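Local atomic coordinates of diaminopropionate ammonia-lyase (Escherichia coli, PDB entry 4D9I), a protein that catalyses the pyridoxal-phosphate-dependent alpha,beta-elimination of both L- and D-diaminopropionate to pyruvate and ammonia, working as a homodimer. Residues B[63-68]-B[214-219]. Residues are numbered along the deposited sequence; the frame is centred on the assembly and turned at random.
Sequences LVKDES and VEQMRE
The ammonium of Lys-65 is gripped by three acceptors: its NZ donates to the amide oxygen OE1 of Gln-216 at 2.8 Å, hydrogen-bonds to the backbone carbonyl of Thr-45 and forms a salt bridge with Glu-212, one turn before Gln-216 on the same helix. The cluster joins a strand of the larger, mixed sheet of this fold type II PLP enzyme, strand 61-66, to helix 208-220, which packs over one side of that sheet. The contact lies away from the cofactor-binding lysine and is structural packing. The two side chains meet at about a right angle. In Lys-65, CG stands anti to the backbone N (chi1 -168°) and the bend at chi2 carries NZ closer to the helix; Gln-216 reaches back with its chain extended beyond CG. NZ approaches OE1 from the side, with a C=O...N angle of 116° and a tilt of 24° from the carbonyl plane. The other amide atom, NE2, donates to the carbonyl of Thr-45, so lysine and glutamine share that acceptor and the amide is held at both its polar atoms. A methionine in place of Lys-65 would probably leave Glu-212 without this counter-charge and Gln-216 OE1 without this donor, the amide then keeping its NE2 bond to Thr-45. Two residues back along the strand the contact becomes apolar. The CB of Leu-63 is directed toward the helix, and its side chain crosses that of Met-217 obliquely, CD1 lying 3.8 Å from Met-217 CG, while Leu-47 of the adjacent strand 47-49 touches both Gln-216 and Met-217. Tyr-248 and Leu-372 also pack on Met-217. Where the strand ends, Asp-66 forms an Asx turn: its OD1 takes the backbone N of Ser-68 at 3.2 Å and Ser-68 OG at 2.7 Å, both from one face of the carboxylate.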
# COMPACT_ATOMS: atom_id res chain seq x y z
N LEU B 63 10.18 11.44 -9.86
CA LEU B 63 9.93 12.49 -8.88
C LEU B 63 8.45 12.78 -8.90
O LEU B 63 7.90 13.08 -9.97
CB LEU B 63 10.72 13.75 -9.22
CG LEU B 63 12.24 13.56 -9.40
CD1 LEU B 63 12.84 14.81 -10.01
CD2 LEU B 63 12.90 13.21 -8.06
N VAL B 64 7.81 12.67 -7.75
CA VAL B 64 6.35 12.87 -7.69
C VAL B 64 6.04 14.10 -6.87
O VAL B 64 6.30 14.15 -5.65
CB VAL B 64 5.61 11.66 -7.08
CG1 VAL B 64 4.08 11.88 -7.10
CG2 VAL B 64 5.98 10.38 -7.84
N LYS B 65 5.45 15.09 -7.54
CA LYS B 65 4.89 16.25 -6.87
C LYS B 65 3.58 15.87 -6.20
O LYS B 65 2.57 15.58 -6.89
CB LYS B 65 4.72 17.38 -7.90
CG LYS B 65 4.42 18.76 -7.32
CD LYS B 65 5.49 19.28 -6.37
CE LYS B 65 5.26 20.76 -6.04
NZ LYS B 65 6.02 21.20 -4.84
N ASP B 66 3.58 15.92 -4.86
CA ASP B 66 2.49 15.40 -4.03
C ASP B 66 1.52 16.51 -3.58
O ASP B 66 1.70 17.14 -2.52
CB ASP B 66 3.05 14.62 -2.83
CG ASP B 66 1.97 14.02 -1.96
OD1 ASP B 66 0.78 14.05 -2.35
OD2 ASP B 66 2.31 13.48 -0.88
N GLU B 67 0.49 16.71 -4.38
CA GLU B 67 -0.44 17.82 -4.19
C GLU B 67 -1.54 17.48 -3.20
O GLU B 67 -2.43 18.30 -2.95
CB GLU B 67 -0.99 18.32 -5.54
CG GLU B 67 0.05 19.12 -6.34
CD GLU B 67 0.44 20.42 -5.64
OE1 GLU B 67 -0.45 21.11 -5.08
OE2 GLU B 67 1.65 20.75 -5.62
N SER B 68 -1.47 16.28 -2.62
CA SER B 68 -2.37 15.95 -1.52
C SER B 68 -2.08 16.82 -0.30
O SER B 68 -2.94 16.97 0.59
CB SER B 68 -2.29 14.46 -1.13
OG SER B 68 -1.11 14.17 -0.39
N VAL B 214 10.38 23.05 -9.80
CA VAL B 214 11.64 23.41 -10.45
C VAL B 214 12.66 23.82 -9.39
O VAL B 214 13.79 23.36 -9.41
CB VAL B 214 11.47 24.53 -11.51
CG1 VAL B 214 12.83 25.04 -11.98
CG2 VAL B 214 10.72 24.01 -12.71
N GLU B 215 12.24 24.67 -8.45
CA GLU B 215 13.06 25.04 -7.30
C GLU B 215 13.51 23.78 -6.57
O GLU B 215 14.66 23.65 -6.20
CB GLU B 215 12.29 25.95 -6.34
CG GLU B 215 13.13 26.46 -5.18
CD GLU B 215 12.32 27.22 -4.13
OE1 GLU B 215 11.08 27.26 -4.22
OE2 GLU B 215 12.93 27.78 -3.19
N GLN B 216 12.58 22.85 -6.34
CA GLN B 216 12.93 21.62 -5.63
C GLN B 216 13.92 20.76 -6.43
O GLN B 216 14.87 20.23 -5.86
CB GLN B 216 11.69 20.82 -5.26
CG GLN B 216 10.91 21.42 -4.11
CD GLN B 216 9.48 20.96 -4.09
OE1 GLN B 216 8.83 20.93 -5.13
NE2 GLN B 216 8.99 20.57 -2.93
N MET B 217 13.69 20.62 -7.74
CA MET B 217 14.61 19.87 -8.60
C MET B 217 16.00 20.51 -8.63
O MET B 217 17.01 19.80 -8.57
CB MET B 217 14.03 19.68 -10.01
CG MET B 217 12.96 18.58 -10.08
SD MET B 217 12.19 18.28 -11.70
CE MET B 217 11.40 19.84 -12.08
N ARG B 218 16.05 21.83 -8.69
CA ARG B 218 17.33 22.54 -8.63
C ARG B 218 18.06 22.30 -7.31
O ARG B 218 19.27 22.12 -7.31
CB ARG B 218 17.13 24.04 -8.90
CG ARG B 218 16.94 24.38 -10.36
CD ARG B 218 16.60 25.86 -10.53
NE ARG B 218 16.35 26.22 -11.93
CZ ARG B 218 15.56 27.22 -12.33
NH1 ARG B 218 14.90 27.98 -11.45
NH2 ARG B 218 15.40 27.44 -13.62
N GLU B 219 17.34 22.28 -6.19
CA GLU B 219 17.96 21.96 -4.89
C GLU B 219 18.51 20.52 -4.88
O GLU B 219 19.54 20.25 -4.25
CB GLU B 219 16.97 22.17 -3.73
CG GLU B 219 17.56 21.86 -2.35
CD GLU B 219 16.59 22.13 -1.21
OE1 GLU B 219 15.40 21.76 -1.33
OE2 GLU B 219 17.02 22.72 -0.19